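Local coordinates for uncharacterized protein (Porphyromonas gingivalis, PDB 1ZBS) that is a putative N-acetylglucosamine kinase of the ASKHA fold, probably transferring a phosphate from ATP to the amino sugar, at residues A[213-225]-A[248-260]. Residues are numbered along the deposited sequence; the frame is centred on the assembly and turned at random.
Sequences YSLVQNSFDDFLV and YREVLSSVIKKRG
A single guanidinium nitrogen, Arg259 NH1, meets both carboxylate oxygens of Asp221, in a salt bridge with OD2 (2.7 Å) and hydrogen-bonded to OD1 (2.8 Å). The hydrogen bond is nearly straight (164°) and uses the syn lone pair of OD1, and the two flat groups lie nearly coplanar. Just past helix 249-258, arginine suits because a long chain ending in a flat, multiply donating cation can fold back, bent at chi2 and chi3, to meet the carboxylate; Val225 CG2 lies over one guanidinium face, toward its rim. A water donates to Asp221 OD1 and to Val255 O, tying the carboxylate to the backbone of the other helix.

Between the charged pair and the aromatic end, the helices cross at -53° with axes 9.3 Å apart, a spacing that short, beta-branched valines fill as knobs in holes. Val251 sits among Tyr213, Val216, Gln217 and Phe220; Val255 sits among Gln217, Phe220, Asp221 and Leu224, its CG1 3.5 Å from Asp221 CA. With CG anti to the carbonyl carbon, the larger Phe220 spans to Tyr248, ring edge toward ring face in an offset edge-to-face pair, planes at 85°. The Tyr248 hydroxyl is hydrogen-bonded to Ser200 OG, and Leu252 and Ile256 reach Phe240 of strand 238-241. Apolar knobs thus join the helices beside the sheet, while the ion pair, at the exposed margin, probably adds attraction that solvent would weaken.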
loop_
_atom_site.group_PDB
_atom_site.type_symbol
_atom_site.label_atom_id
_atom_site.label_comp_id
_atom_site.label_asym_id
_atom_site.label_seq_id
_atom_site.Cartn_x
_atom_site.Cartn_y
_atom_site.Cartn_z
ATOM N N TYR A 213 2.425 -19.014 -9.015
ATOM C CA TYR A 213 3.631 -19.547 -8.389
ATOM C C TYR A 213 4.812 -18.565 -8.441
ATOM O O TYR A 213 5.472 -18.337 -7.430
ATOM C CB TYR A 213 4.024 -20.885 -9.046
ATOM C CG TYR A 213 5.184 -21.589 -8.367
ATOM C CD1 TYR A 213 6.502 -21.183 -8.586
ATOM C CD2 TYR A 213 4.960 -22.619 -7.453
ATOM C CE1 TYR A 213 7.569 -21.780 -7.905
ATOM C CE2 TYR A 213 6.017 -23.223 -6.765
ATOM C CZ TYR A 213 7.318 -22.796 -6.994
ATOM O OH TYR A 213 8.359 -23.361 -6.289
ATOM N N SER A 214 5.079 -17.979 -9.602
ATOM C CA SER A 214 6.190 -17.050 -9.700
ATOM C C SER A 214 5.922 -15.808 -8.844
ATOM O O SER A 214 6.854 -15.184 -8.333
ATOM C CB SER A 214 6.437 -16.641 -11.150
ATOM O OG SER A 214 5.427 -15.765 -11.609
ATOM N N LEU A 215 4.649 -15.447 -8.686
ATOM C CA LEU A 215 4.297 -14.293 -7.865
ATOM C C LEU A 215 4.681 -14.566 -6.405
ATOM O O LEU A 215 5.299 -13.727 -5.749
ATOM C CB LEU A 215 2.799 -13.985 -7.980
ATOM C CG LEU A 215 2.247 -12.836 -7.118
ATOM C CD1 LEU A 215 1.020 -12.205 -7.804
ATOM C CD2 LEU A 215 1.877 -13.365 -5.737
ATOM N N VAL A 216 4.325 -15.744 -5.903
ATOM C CA VAL A 216 4.646 -16.110 -4.524
ATOM C C VAL A 216 6.149 -16.284 -4.340
ATOM O O VAL A 216 6.717 -15.887 -3.322
ATOM C CB VAL A 216 3.923 -17.408 -4.122
ATOM C CG1 VAL A 216 4.365 -17.848 -2.733
ATOM C CG2 VAL A 216 2.413 -17.166 -4.138
ATOM N N GLN A 217 6.774 -16.873 -5.355
ATOM C CA GLN A 217 8.204 -17.126 -5.373
ATOM C C GLN A 217 9.025 -15.833 -5.327
ATOM O O GLN A 217 9.978 -15.720 -4.552
ATOM C CB GLN A 217 8.543 -17.925 -6.633
ATOM C CG GLN A 217 10.018 -18.030 -6.986
ATOM C CD GLN A 217 10.233 -18.740 -8.321
ATOM O OE1 GLN A 217 10.168 -19.972 -8.410
ATOM N NE2 GLN A 217 10.469 -17.959 -9.370
ATOM N N ASN A 218 8.654 -14.857 -6.148
ATOM C CA ASN A 218 9.380 -13.601 -6.187
ATOM C C ASN A 218 9.240 -12.820 -4.893
ATOM O O ASN A 218 10.164 -12.119 -4.474
ATOM C CB ASN A 218 8.907 -12.746 -7.359
ATOM C CG ASN A 218 9.150 -13.418 -8.687
ATOM O OD1 ASN A 218 10.068 -14.231 -8.821
ATOM N ND2 ASN A 218 8.339 -13.080 -9.683
ATOM N N SER A 219 8.088 -12.947 -4.249
ATOM C CA SER A 219 7.879 -12.238 -3.007
ATOM C C SER A 219 8.725 -12.850 -1.894
ATOM O O SER A 219 9.318 -12.127 -1.091
ATOM C CB SER A 219 6.404 -12.260 -2.620
ATOM O OG SER A 219 6.169 -11.299 -1.602
ATOM N N PHE A 220 8.781 -14.179 -1.847
ATOM C CA PHE A 220 9.581 -14.862 -0.834
ATOM C C PHE A 220 11.056 -14.539 -1.059
ATOM O O PHE A 220 11.806 -14.330 -0.107
ATOM C CB PHE A 220 9.387 -16.385 -0.895
ATOM C CG PHE A 220 8.078 -16.867 -0.316
ATOM C CD1 PHE A 220 7.200 -15.989 0.319
ATOM C CD2 PHE A 220 7.733 -18.215 -0.394
ATOM C CE1 PHE A 220 5.996 -16.446 0.857
ATOM C CE2 PHE A 220 6.537 -18.681 0.137
ATOM C CZ PHE A 220 5.664 -17.793 0.771
ATOM N N ASP A 221 11.473 -14.496 -2.322
ATOM C CA ASP A 221 12.865 -14.200 -2.639
ATOM C C ASP A 221 13.176 -12.782 -2.149
ATOM O O ASP A 221 14.219 -12.541 -1.537
ATOM C CB ASP A 221 13.108 -14.308 -4.152
ATOM C CG ASP A 221 14.582 -14.218 -4.514
ATOM O OD1 ASP A 221 15.360 -15.104 -4.087
ATOM O OD2 ASP A 221 14.967 -13.260 -5.220
ATOM N N ASP A 222 12.247 -11.869 -2.419
ATOM C CA ASP A 222 12.351 -10.475 -2.019
ATOM C C ASP A 222 12.498 -10.361 -0.513
ATOM O O ASP A 222 13.246 -9.520 -0.011
ATOM C CB ASP A 222 11.091 -9.706 -2.425
ATOM C CG ASP A 222 11.339 -8.735 -3.543
ATOM O OD1 ASP A 222 11.055 -9.087 -4.711
ATOM O OD2 ASP A 222 11.825 -7.616 -3.252
ATOM N N PHE A 223 11.746 -11.185 0.209
ATOM C CA PHE A 223 11.822 -11.161 1.659
ATOM C C PHE A 223 13.231 -11.524 2.112
ATOM O O PHE A 223 13.806 -10.844 2.967
ATOM C CB PHE A 223 10.807 -12.119 2.287
ATOM C CG PHE A 223 11.030 -12.346 3.759
ATOM C CD1 PHE A 223 11.775 -13.437 4.197
ATOM C CD2 PHE A 223 10.538 -11.448 4.702
ATOM C CE1 PHE A 223 12.037 -13.621 5.557
ATOM C CE2 PHE A 223 10.792 -11.620 6.065
ATOM C CZ PHE A 223 11.543 -12.712 6.496
ATOM N N LEU A 224 13.800 -12.579 1.538
ATOM C CA LEU A 224 15.148 -12.990 1.926
ATOM C C LEU A 224 16.157 -11.891 1.635
ATOM O O LEU A 224 16.944 -11.497 2.504
ATOM C CB LEU A 224 15.553 -14.263 1.180
ATOM C CG LEU A 224 14.728 -15.485 1.572
ATOM C CD1 LEU A 224 15.081 -16.664 0.676
ATOM C CD2 LEU A 224 14.990 -15.811 3.035
ATOM N N VAL A 225 16.118 -11.391 0.406
ATOM C CA VAL A 225 17.022 -10.341 -0.020
ATOM C C VAL A 225 17.045 -9.131 0.917
ATOM O O VAL A 225 18.093 -8.776 1.455
ATOM C CB VAL A 225 16.660 -9.852 -1.441
ATOM C CG1 VAL A 225 17.586 -8.709 -1.851
ATOM C CG2 VAL A 225 16.784 -11.008 -2.439
ATOM N N TYR A 248 2.945 -22.320 2.501
ATOM C CA TYR A 248 3.763 -22.205 1.295
ATOM C C TYR A 248 5.157 -22.801 1.497
ATOM O O TYR A 248 6.091 -22.492 0.740
ATOM C CB TYR A 248 3.884 -20.732 0.897
ATOM C CG TYR A 248 2.570 -20.106 0.483
ATOM C CD1 TYR A 248 2.141 -20.148 -0.842
ATOM C CD2 TYR A 248 1.746 -19.486 1.419
ATOM C CE1 TYR A 248 0.927 -19.587 -1.224
ATOM C CE2 TYR A 248 0.528 -18.926 1.053
ATOM C CZ TYR A 248 0.125 -18.976 -0.271
ATOM O OH TYR A 248 -1.066 -18.400 -0.644
ATOM N N ARG A 249 5.287 -23.658 2.510
ATOM C CA ARG A 249 6.564 -24.289 2.834
ATOM C C ARG A 249 7.326 -24.817 1.625
ATOM O O ARG A 249 8.514 -24.548 1.483
ATOM C CB ARG A 249 6.375 -25.411 3.875
ATOM C CG ARG A 249 5.356 -26.488 3.529
ATOM C CD ARG A 249 5.366 -27.588 4.594
ATOM N NE ARG A 249 4.343 -28.598 4.358
ATOM C CZ ARG A 249 3.042 -28.412 4.564
ATOM N NH1 ARG A 249 2.598 -27.249 5.020
ATOM N NH2 ARG A 249 2.175 -29.382 4.288
ATOM N N GLU A 250 6.652 -25.552 0.750
ATOM C CA GLU A 250 7.319 -26.082 -0.431
ATOM C C GLU A 250 8.006 -24.958 -1.196
ATOM O O GLU A 250 9.206 -25.024 -1.465
ATOM C CB GLU A 250 6.321 -26.775 -1.366
ATOM C CG GLU A 250 5.721 -28.092 -0.863
ATOM C CD GLU A 250 4.813 -27.931 0.351
ATOM O OE1 GLU A 250 4.132 -26.884 0.464
ATOM O OE2 GLU A 250 4.773 -28.869 1.186
ATOM N N VAL A 251 7.243 -23.925 -1.544
ATOM C CA VAL A 251 7.786 -22.798 -2.296
ATOM C C VAL A 251 8.904 -22.098 -1.532
ATOM O O VAL A 251 9.912 -21.685 -2.118
ATOM C CB VAL A 251 6.694 -21.762 -2.629
ATOM C CG1 VAL A 251 7.277 -20.666 -3.503
ATOM C CG2 VAL A 251 5.530 -22.436 -3.330
ATOM N N LEU A 252 8.718 -21.967 -0.222
ATOM C CA LEU A 252 9.706 -21.330 0.638
ATOM C C LEU A 252 11.035 -22.097 0.584
ATOM O O LEU A 252 12.108 -21.488 0.575
ATOM C CB LEU A 252 9.177 -21.268 2.079
ATOM C CG LEU A 252 10.081 -20.540 3.078
ATOM C CD1 LEU A 252 10.330 -19.133 2.566
ATOM C CD2 LEU A 252 9.447 -20.499 4.469
ATOM N N SER A 253 10.963 -23.428 0.541
ATOM C CA SER A 253 12.170 -24.264 0.462
ATOM C C SER A 253 12.932 -24.017 -0.837
ATOM O O SER A 253 14.151 -23.828 -0.833
ATOM C CB SER A 253 11.820 -25.754 0.519
ATOM O OG SER A 253 11.805 -26.243 1.846
ATOM N N SER A 254 12.205 -24.038 -1.948
ATOM C CA SER A 254 12.807 -23.828 -3.255
ATOM C C SER A 254 13.516 -22.490 -3.336
ATOM O O SER A 254 14.619 -22.398 -3.868
ATOM C CB SER A 254 11.744 -23.897 -4.340
ATOM O OG SER A 254 12.269 -23.415 -5.567
ATOM N N VAL A 255 12.867 -21.447 -2.819
ATOM C CA VAL A 255 13.442 -20.106 -2.831
ATOM C C VAL A 255 14.738 -20.068 -2.020
ATOM O O VAL A 255 15.764 -19.606 -2.508
ATOM C CB VAL A 255 12.456 -19.069 -2.259
ATOM C CG1 VAL A 255 13.128 -17.706 -2.182
ATOM C CG2 VAL A 255 11.208 -18.997 -3.134
ATOM N N ILE A 256 14.677 -20.551 -0.784
ATOM C CA ILE A 256 15.837 -20.590 0.086
ATOM C C ILE A 256 16.979 -21.353 -0.589
ATOM O O ILE A 256 18.105 -20.862 -0.670
ATOM C CB ILE A 256 15.501 -21.290 1.429
ATOM C CG1 ILE A 256 14.574 -20.405 2.261
ATOM C CG2 ILE A 256 16.790 -21.636 2.180
ATOM C CD1 ILE A 256 13.951 -21.100 3.474
ATOM N N LYS A 257 16.678 -22.553 -1.074
ATOM C CA LYS A 257 17.670 -23.394 -1.738
ATOM C C LYS A 257 18.285 -22.640 -2.917
ATOM O O LYS A 257 19.504 -22.590 -3.078
ATOM C CB LYS A 257 17.000 -24.675 -2.252
ATOM C CG LYS A 257 17.912 -25.884 -2.371
ATOM C CD LYS A 257 17.651 -26.878 -1.235
ATOM C CE LYS A 257 16.232 -27.444 -1.308
ATOM N NZ LYS A 257 15.917 -28.407 -0.213
ATOM N N LYS A 258 17.420 -22.049 -3.734
ATOM C CA LYS A 258 17.844 -21.311 -4.912
ATOM C C LYS A 258 18.848 -20.195 -4.615
ATOM O O LYS A 258 19.609 -19.795 -5.496
ATOM C CB LYS A 258 16.613 -20.753 -5.626
ATOM C CG LYS A 258 16.855 -20.248 -7.033
ATOM C CD LYS A 258 15.544 -20.247 -7.818
ATOM C CE LYS A 258 15.678 -19.548 -9.164
ATOM N NZ LYS A 258 15.873 -18.074 -9.017
ATOM N N ARG A 259 18.866 -19.695 -3.382
ATOM C CA ARG A 259 19.817 -18.644 -3.032
ATOM C C ARG A 259 21.026 -19.183 -2.276
ATOM O O ARG A 259 21.836 -18.412 -1.762
ATOM C CB ARG A 259 19.148 -17.543 -2.207
ATOM C CG ARG A 259 18.044 -16.823 -2.939
ATOM C CD ARG A 259 18.046 -15.348 -2.598
ATOM N NE ARG A 259 19.092 -14.606 -3.297
ATOM C CZ ARG A 259 18.872 -13.806 -4.337
ATOM N NH1 ARG A 259 17.643 -13.640 -4.805
ATOM N NH2 ARG A 259 19.875 -13.154 -4.899
ATOM N N GLY A 260 21.137 -20.507 -2.213
ATOM C CA GLY A 260 22.262 -21.132 -1.543
ATOM C C GLY A 260 22.199 -21.123 -0.031
ATOM O O GLY A 260 23.206 -21.355 0.643
HETATM O O HOH W 1 15.591 -17.594 -4.856
#